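Hypothetical protein TM1553 (PDB 1VRM) probably transfers FMN from FAD onto target proteins. Local coordinates at residues A[259-267]-A[279-287]; A[294-305]-A[313-321]. All coordinates share one frame; numbering follows the deposited sequence.

Overall arrangement
Both contacts use helix 272-296 and the same antiparallel sheet, in which strands 262-269 and 303-308 are neighbours, and their centres lie about 13 Å apart. Contact 1 is the buried one: the middle of the helix lies on strand 262-269 through apolar side chains, with no direct hydrogen bond between its segments. Contact 2 lies further out, its centre about 18 Å from the centre of the chain against about 12 Å for contact 1, is partly buried, and mixes apolar packing with backbone and side-chain hydrogen bonds where strand 313-315 edges the sheet. The two meet directly: T266 N probably bonds L305 O (2.9 Å), and I267 packs against L304.

Contact 1: residues A[259-267]-A[279-287]; sequences ARGVWSVTI and STAGFVMAG
V265 and F283 stand with their CA atoms 5.6 Å apart where strand 264-267 passes helix 279-287; the two short axes approach to 7.7 Å, and their directions differ by 139°, so helix and strand run roughly against each other. This is a helix laid on one face of an antiparallel sheet. The chain turns a corner at W263, and W263 and S264 both face V307 in a classic beta bulge. V262 before this corner and V265 after it both point at the helix.

The F283 ring lies against the corner. With CG anti to its backbone N (chi1 -171°), the ring leaves the helix toward the bend, and V262 lies over one of its faces: V262 CB is 4.2 Å from the ring centroid and only 11° off the normal, a CH-pi contact. At the edge of the F283 ring W263 O lies in plane and A259 O near it; V262 O, above the plane on the V262 side, comes within 3.3 Å of F283 CZ. A259 CB touches F283 CD1 and CE1, while beyond the segments the ring of H248 meets that of F283 steeply. Further along the strand, V265 CG2 presses on the helix backbone, 3.5 Å from F283 CA, and I267 CG1 lies alongside S279. The S279 hydroxyl bonds D276 O and S233, and also an unidentified bound molecule.

At the other end of the contact V262 turns CG2 onto the helix, touching A286 CB and coming within 3.3 Å of G287 N. G287, lacking a side chain, brings its CA close enough for a CA-H...O contact to R260 O. That carbonyl also bonds a water, 2.8 Å from R260 O, which is hydrogen-bonded to F283 O and weakly to G287 N.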
loop_
_atom_site.group_PDB
_atom_site.type_symbol
_atom_site.label_atom_id
_atom_site.label_comp_id
_atom_site.label_asym_id
_atom_site.label_seq_id
_atom_site.Cartn_x
_atom_site.Cartn_y
_atom_site.Cartn_z
ATOM N N ALA A 259 -13.365 4.444 5.968
ATOM C CA ALA A 259 -12.918 5.243 7.103
ATOM C C ALA A 259 -13.166 6.737 6.788
ATOM O O ALA A 259 -12.919 7.161 5.663
ATOM C CB ALA A 259 -11.441 4.991 7.328
ATOM N N ARG A 260 -13.669 7.495 7.765
ATOM C CA ARG A 260 -14.090 8.876 7.581
ATOM C C ARG A 260 -13.235 9.885 8.336
ATOM O O ARG A 260 -12.417 9.492 9.180
ATOM C CB ARG A 260 -15.559 9.033 7.994
ATOM C CG ARG A 260 -16.524 8.067 7.239
ATOM C CD ARG A 260 -16.461 8.295 5.752
ATOM N NE ARG A 260 -17.529 7.614 5.013
ATOM C CZ ARG A 260 -17.655 7.690 3.693
ATOM N NH1 ARG A 260 -16.787 8.387 2.984
ATOM N NH2 ARG A 260 -18.631 7.043 3.075
ATOM N N GLY A 261 -13.357 11.172 7.996
ATOM C CA GLY A 261 -12.679 12.191 8.775
ATOM C C GLY A 261 -11.307 12.581 8.264
ATOM O O GLY A 261 -10.716 13.542 8.757
ATOM N N VAL A 262 -10.850 11.904 7.210
ATOM C CA VAL A 262 -9.466 12.044 6.717
ATOM C C VAL A 262 -9.446 12.049 5.183
ATOM O O VAL A 262 -10.116 11.235 4.540
ATOM C CB VAL A 262 -8.568 10.863 7.224
ATOM C CG1 VAL A 262 -7.107 11.079 6.785
ATOM C CG2 VAL A 262 -8.661 10.710 8.710
ATOM N N TRP A 263 -8.722 12.985 4.576
ATOM C CA TRP A 263 -8.575 13.036 3.147
ATOM C C TRP A 263 -7.321 12.299 2.656
ATOM O O TRP A 263 -7.349 11.570 1.641
ATOM C CB TRP A 263 -8.604 14.461 2.623
ATOM C CG TRP A 263 -9.984 15.098 2.651
ATOM C CD1 TRP A 263 -11.188 14.481 2.832
ATOM C CD2 TRP A 263 -10.285 16.489 2.411
ATOM N NE1 TRP A 263 -12.215 15.413 2.756
ATOM C CE2 TRP A 263 -11.682 16.640 2.479
ATOM C CE3 TRP A 263 -9.506 17.592 2.122
ATOM C CZ2 TRP A 263 -12.306 17.883 2.289
ATOM C CZ3 TRP A 263 -10.142 18.832 1.931
ATOM C CH2 TRP A 263 -11.503 18.950 2.025
ATOM N N SER A 264 -6.212 12.484 3.362
ATOM C CA SER A 264 -4.996 11.714 3.031
ATOM C C SER A 264 -4.021 11.594 4.167
ATOM O O SER A 264 -4.039 12.388 5.116
ATOM C CB SER A 264 -4.291 12.281 1.819
ATOM O OG SER A 264 -3.763 13.553 2.085
ATOM N N VAL A 265 -3.198 10.554 4.102
ATOM C CA VAL A 265 -2.100 10.397 5.054
ATOM C C VAL A 265 -0.878 10.000 4.227
ATOM O O VAL A 265 -0.969 9.079 3.414
ATOM C CB VAL A 265 -2.363 9.273 6.069
ATOM C CG1 VAL A 265 -1.101 8.973 6.899
ATOM C CG2 VAL A 265 -3.573 9.577 6.977
ATOM N N THR A 266 0.225 10.708 4.449
ATOM C CA THR A 266 1.492 10.519 3.744
ATOM C C THR A 266 2.532 10.126 4.780
ATOM O O THR A 266 2.642 10.791 5.828
ATOM C CB THR A 266 1.970 11.840 3.053
ATOM O OG1 THR A 266 0.985 12.277 2.064
ATOM C CG2 THR A 266 3.300 11.641 2.436
ATOM N N ILE A 267 3.227 9.029 4.513
ATOM C CA ILE A 267 4.221 8.494 5.426
ATOM C C ILE A 267 5.561 8.396 4.733
ATOM O O ILE A 267 5.664 7.831 3.661
ATOM C CB ILE A 267 3.863 7.053 5.816
ATOM C CG1 ILE A 267 2.486 6.981 6.468
ATOM C CG2 ILE A 267 4.887 6.377 6.656
ATOM C CD1 ILE A 267 2.376 7.658 7.688
ATOM N N SER A 279 0.519 3.762 6.000
ATOM C CA SER A 279 -0.272 4.891 5.494
ATOM C C SER A 279 -1.759 4.473 5.539
ATOM O O SER A 279 -2.602 5.276 5.865
ATOM C CB SER A 279 0.151 5.353 4.113
ATOM O OG SER A 279 -0.138 4.383 3.127
ATOM N N THR A 280 -2.037 3.192 5.242
ATOM C CA THR A 280 -3.386 2.669 5.339
ATOM C C THR A 280 -3.853 2.707 6.787
ATOM O O THR A 280 -4.929 3.184 7.098
ATOM C CB THR A 280 -3.408 1.222 4.766
ATOM O OG1 THR A 280 -3.027 1.270 3.368
ATOM C CG2 THR A 280 -4.771 0.576 4.914
ATOM N N ALA A 281 -3.035 2.171 7.690
ATOM C CA ALA A 281 -3.414 2.154 9.100
ATOM C C ALA A 281 -3.639 3.573 9.644
ATOM O O ALA A 281 -4.578 3.838 10.377
ATOM C CB ALA A 281 -2.337 1.496 9.942
ATOM N N GLY A 282 -2.729 4.474 9.295
ATOM C CA GLY A 282 -2.856 5.878 9.763
ATOM C C GLY A 282 -4.113 6.540 9.241
ATOM O O GLY A 282 -4.769 7.325 9.954
ATOM N N PHE A 283 -4.465 6.262 7.998
ATOM C CA PHE A 283 -5.707 6.791 7.416
ATOM C C PHE A 283 -6.922 6.355 8.266
ATOM O O PHE A 283 -7.761 7.143 8.624
ATOM C CB PHE A 283 -5.885 6.294 6.009
ATOM C CG PHE A 283 -7.026 6.962 5.271
ATOM C CD1 PHE A 283 -8.324 6.499 5.465
ATOM C CD2 PHE A 283 -6.810 8.014 4.415
ATOM C CE1 PHE A 283 -9.392 7.075 4.786
ATOM C CE2 PHE A 283 -7.876 8.619 3.746
ATOM C CZ PHE A 283 -9.163 8.133 3.933
ATOM N N VAL A 284 -6.989 5.069 8.577
ATOM C CA VAL A 284 -8.060 4.524 9.381
ATOM C C VAL A 284 -8.059 5.076 10.805
ATOM O O VAL A 284 -9.105 5.307 11.365
ATOM C CB VAL A 284 -7.994 2.986 9.420
ATOM C CG1 VAL A 284 -8.948 2.410 10.481
ATOM C CG2 VAL A 284 -8.191 2.372 8.014
HETATM N N MSE A 285 -6.892 5.226 11.416
HETATM C CA MSE A 285 -6.828 5.639 12.811
HETATM C C MSE A 285 -6.984 7.149 13.000
HETATM O O MSE A 285 -7.371 7.593 14.088
HETATM C CB MSE A 285 -5.494 5.176 13.386
HETATM C CG MSE A 285 -5.449 3.685 13.533
HETATM SE SE MSE A 285 -3.726 3.089 14.266
HETATM C CE MSE A 285 -4.213 3.582 16.242
ATOM N N ALA A 286 -6.626 7.922 11.991
ATOM C CA ALA A 286 -6.539 9.399 12.166
ATOM C C ALA A 286 -7.917 10.063 12.262
ATOM O O ALA A 286 -8.045 11.191 12.755
ATOM C CB ALA A 286 -5.742 10.032 11.075
ATOM N N GLY A 287 -8.950 9.397 11.771
ATOM C CA GLY A 287 -10.283 9.957 11.897
ATOM C C GLY A 287 -10.845 9.798 13.295
ATOM O O GLY A 287 -11.878 10.381 13.605
HETATM O O HOH W 1 -10.340 7.650 9.677
HETATM O O HOH W 2 -14.344 10.749 11.657
#

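Contact 2: residues A[294-305]-A[313-321]; sequences VLDFPNMGAHLL and IERSETFKL
L305 meets F319 from its first side-chain carbon: CB sits over the middle of the ring, 3.7 Å from the centroid and 12° off the normal, a CH-pi contact. Next along the side chain, L305 CG, carried there by a chi1 of 178° that sets it anti to the backbone N, stands 3.8 Å from I313 CG2. The branches then part: L305 CD1 reaches F319 CE1 at 3.7 Å and also touches I313 CG2, while L305 CD2 meets I313 CG2 at 4.0 Å. L305 and R315 form a non-hydrogen-bonded pair of the antiparallel beta hairpin of strands 303-308 and 313-315, the latter being the outermost strand of the sheet within this chain.

Just beyond this pair S316 N donates to L304 O at 3.0 Å, with 160° at the hydrogen; L304 N returns a weak bond to S316 OG. V294 CG1, from late in helix 272-296, packs against S316 N and CA, and P298 CG rests on S316 CB. S316 OG is also hydrogen-bonded to T318 OG1 at 2.9 Å. That second hydroxyl lies at the edge of the H303 ring, in its plane, where T318 OG1 and H303 ND1 form a 2.7 Å hydrogen bond.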
loop_
_atom_site.group_PDB
_atom_site.type_symbol
_atom_site.label_atom_id
_atom_site.label_comp_id
_atom_site.label_asym_id
_atom_site.label_seq_id
_atom_site.Cartn_x
_atom_site.Cartn_y
_atom_site.Cartn_z
ATOM N N VAL A 294 -0.394 11.281 15.136
ATOM C CA VAL A 294 0.766 12.097 14.839
ATOM C C VAL A 294 1.875 11.868 15.859
ATOM O O VAL A 294 3.070 11.837 15.526
ATOM C CB VAL A 294 0.383 13.579 14.750
ATOM C CG1 VAL A 294 1.625 14.466 14.665
ATOM C CG2 VAL A 294 -0.527 13.815 13.557
ATOM N N LEU A 295 1.469 11.671 17.118
ATOM C CA LEU A 295 2.437 11.374 18.187
ATOM C C LEU A 295 3.076 9.973 18.044
ATOM O O LEU A 295 4.281 9.834 18.132
ATOM C CB LEU A 295 1.751 11.482 19.509
ATOM C CG LEU A 295 2.589 11.192 20.742
ATOM C CD1 LEU A 295 3.701 12.210 20.837
ATOM C CD2 LEU A 295 1.717 11.193 21.989
ATOM N N ASP A 296 2.251 8.957 17.863
ATOM C CA ASP A 296 2.691 7.568 17.976
ATOM C C ASP A 296 3.341 7.020 16.701
ATOM O O ASP A 296 4.271 6.190 16.801
ATOM C CB ASP A 296 1.514 6.692 18.320
ATOM C CG ASP A 296 1.015 6.893 19.735
ATOM O OD1 ASP A 296 1.727 7.556 20.543
ATOM O OD2 ASP A 296 -0.064 6.329 20.058
ATOM N N PHE A 297 2.881 7.459 15.517
ATOM C CA PHE A 297 3.378 6.868 14.275
ATOM C C PHE A 297 4.865 7.001 14.046
ATOM O O PHE A 297 5.490 6.037 13.595
ATOM C CB PHE A 297 2.552 7.295 13.053
ATOM C CG PHE A 297 1.394 6.382 12.794
ATOM C CD1 PHE A 297 0.528 6.028 13.798
ATOM C CD2 PHE A 297 1.220 5.797 11.550
ATOM C CE1 PHE A 297 -0.544 5.159 13.561
ATOM C CE2 PHE A 297 0.156 4.970 11.302
ATOM C CZ PHE A 297 -0.711 4.634 12.302
ATOM N N PRO A 298 5.456 8.163 14.345
ATOM C CA PRO A 298 6.905 8.322 14.163
ATOM C C PRO A 298 7.685 7.344 14.983
ATOM O O PRO A 298 8.762 6.920 14.550
ATOM C CB PRO A 298 7.169 9.748 14.597
ATOM C CG PRO A 298 5.828 10.463 14.326
ATOM C CD PRO A 298 4.792 9.447 14.657
ATOM N N ASN A 299 7.138 6.920 16.110
ATOM C CA ASN A 299 7.846 5.920 16.922
ATOM C C ASN A 299 7.790 4.487 16.400
ATOM O O ASN A 299 8.408 3.584 16.971
ATOM C CB ASN A 299 7.381 6.011 18.353
ATOM C CG ASN A 299 7.637 7.361 18.942
ATOM O OD1 ASN A 299 8.645 7.990 18.658
ATOM N ND2 ASN A 299 6.698 7.865 19.765
HETATM N N MSE A 300 7.007 4.277 15.347
HETATM C CA MSE A 300 6.978 3.048 14.563
HETATM C C MSE A 300 7.775 3.195 13.265
HETATM O O MSE A 300 7.790 2.287 12.436
HETATM C CB MSE A 300 5.563 2.704 14.181
HETATM C CG MSE A 300 4.778 2.157 15.307
HETATM SE SE MSE A 300 2.990 1.572 14.582
HETATM C CE MSE A 300 2.275 3.232 14.234
ATOM N N GLY A 301 8.441 4.337 13.118
ATOM C CA GLY A 301 9.207 4.665 11.940
ATOM C C GLY A 301 8.371 5.242 10.795
ATOM O O GLY A 301 8.791 5.214 9.636
ATOM N N ALA A 302 7.202 5.779 11.110
ATOM C CA ALA A 302 6.302 6.336 10.096
ATOM C C ALA A 302 6.164 7.879 10.342
ATOM O O ALA A 302 5.389 8.298 11.191
ATOM C CB ALA A 302 4.936 5.632 10.214
ATOM N N HIS A 303 6.948 8.678 9.624
ATOM C CA HIS A 303 6.996 10.093 9.767
ATOM C C HIS A 303 5.954 10.669 8.873
ATOM O O HIS A 303 6.018 10.467 7.647
ATOM C CB HIS A 303 8.412 10.551 9.444
ATOM C CG HIS A 303 9.397 9.792 10.276
ATOM N ND1 HIS A 303 9.471 9.946 11.650
ATOM C CD2 HIS A 303 10.165 8.716 9.974
ATOM C CE1 HIS A 303 10.291 9.028 12.146
ATOM N NE2 HIS A 303 10.730 8.276 11.153
ATOM N N LEU A 304 4.999 11.413 9.434
ATOM C CA LEU A 304 3.762 11.608 8.692
ATOM C C LEU A 304 3.181 12.988 8.588
ATOM O O LEU A 304 3.437 13.880 9.407
ATOM C CB LEU A 304 2.701 10.702 9.207
ATOM C CG LEU A 304 2.008 11.033 10.496
ATOM C CD1 LEU A 304 0.873 10.045 10.723
ATOM C CD2 LEU A 304 2.988 11.028 11.670
ATOM N N LEU A 305 2.359 13.131 7.559
ATOM C CA LEU A 305 1.561 14.321 7.326
ATOM C C LEU A 305 0.143 13.849 7.047
ATOM O O LEU A 305 -0.057 13.001 6.162
ATOM C CB LEU A 305 2.072 15.076 6.108
ATOM C CG LEU A 305 1.325 16.348 5.684
ATOM C CD1 LEU A 305 2.191 17.237 4.877
ATOM C CD2 LEU A 305 0.108 16.003 4.843
ATOM N N ILE A 313 -3.914 20.540 7.722
ATOM C CA ILE A 313 -2.724 19.703 7.611
ATOM C C ILE A 313 -2.055 19.586 8.980
ATOM O O ILE A 313 -1.749 20.602 9.615
ATOM C CB ILE A 313 -1.720 20.311 6.614
ATOM C CG1 ILE A 313 -2.344 20.326 5.227
ATOM C CG2 ILE A 313 -0.395 19.554 6.599
ATOM C CD1 ILE A 313 -1.639 21.195 4.242
ATOM N N GLU A 314 -1.836 18.362 9.428
ATOM C CA GLU A 314 -1.135 18.087 10.667
ATOM C C GLU A 314 0.051 17.189 10.351
ATOM O O GLU A 314 -0.096 16.188 9.688
ATOM C CB GLU A 314 -2.045 17.408 11.631
ATOM C CG GLU A 314 -3.281 18.227 11.954
ATOM C CD GLU A 314 -2.995 19.544 12.660
ATOM O OE1 GLU A 314 -1.861 19.773 13.149
ATOM O OE2 GLU A 314 -3.959 20.323 12.759
ATOM N N ARG A 315 1.217 17.544 10.844
ATOM C CA ARG A 315 2.332 16.663 10.605
ATOM C C ARG A 315 3.233 16.550 11.802
ATOM O O ARG A 315 3.233 17.397 12.701
ATOM C CB ARG A 315 3.063 17.079 9.379
ATOM C CG ARG A 315 3.752 18.336 9.517
ATOM C CD ARG A 315 3.417 19.237 8.301
ATOM N NE ARG A 315 4.460 20.214 8.069
ATOM C CZ ARG A 315 4.494 21.465 8.550
ATOM N NH1 ARG A 315 5.526 22.249 8.248
ATOM N NH2 ARG A 315 3.567 21.939 9.360
ATOM N N SER A 316 3.951 15.446 11.860
ATOM C CA SER A 316 4.912 15.257 12.939
ATOM C C SER A 316 6.104 16.148 12.788
ATOM O O SER A 316 6.450 16.558 11.725
ATOM C CB SER A 316 5.358 13.820 13.067
ATOM O OG SER A 316 6.040 13.392 11.896
ATOM N N GLU A 317 6.770 16.445 13.912
ATOM C CA GLU A 317 7.999 17.210 13.830
ATOM C C GLU A 317 9.057 16.476 12.980
ATOM O O GLU A 317 9.870 17.085 12.296
ATOM C CB GLU A 317 8.528 17.482 15.242
ATOM C CG GLU A 317 7.643 18.400 16.039
ATOM C CD GLU A 317 7.497 19.783 15.416
ATOM O OE1 GLU A 317 8.489 20.319 14.851
ATOM O OE2 GLU A 317 6.372 20.316 15.479
ATOM N N THR A 318 9.044 15.153 13.025
ATOM C CA THR A 318 9.979 14.364 12.227
ATOM C C THR A 318 9.715 14.587 10.722
ATOM O O THR A 318 10.633 14.623 9.927
ATOM C CB THR A 318 9.938 12.838 12.577
ATOM O OG1 THR A 318 8.602 12.309 12.570
ATOM C CG2 THR A 318 10.615 12.613 13.934
ATOM N N PHE A 319 8.446 14.685 10.321
ATOM C CA PHE A 319 8.109 14.926 8.927
ATOM C C PHE A 319 8.750 16.241 8.449
ATOM O O PHE A 319 9.315 16.300 7.347
ATOM C CB PHE A 319 6.555 14.953 8.734
ATOM C CG PHE A 319 6.138 14.946 7.298
ATOM C CD1 PHE A 319 6.045 16.111 6.571
ATOM C CD2 PHE A 319 5.902 13.728 6.634
ATOM C CE1 PHE A 319 5.684 16.059 5.192
ATOM C CE2 PHE A 319 5.529 13.726 5.280
ATOM C CZ PHE A 319 5.420 14.882 4.594
ATOM N N LYS A 320 8.693 17.267 9.307
ATOM C CA LYS A 320 9.206 18.594 8.991
ATOM C C LYS A 320 10.680 18.545 8.656
ATOM O O LYS A 320 11.168 19.356 7.874
ATOM C CB LYS A 320 8.937 19.581 10.149
ATOM C CG LYS A 320 7.432 19.656 10.533
ATOM C CD LYS A 320 7.127 20.768 11.548
ATOM C CE LYS A 320 5.704 20.743 12.028
ATOM N NZ LYS A 320 5.541 21.709 13.184
ATOM N N LEU A 321 11.414 17.571 9.207
ATOM C CA LEU A 321 12.829 17.456 8.906
ATOM C C LEU A 321 13.113 17.250 7.412
ATOM O O LEU A 321 14.202 17.531 6.943
ATOM C CB LEU A 321 13.474 16.315 9.694
ATOM C CG LEU A 321 13.448 16.458 11.209
ATOM C CD1 LEU A 321 13.999 15.196 11.930
ATOM C CD2 LEU A 321 14.193 17.726 11.626
#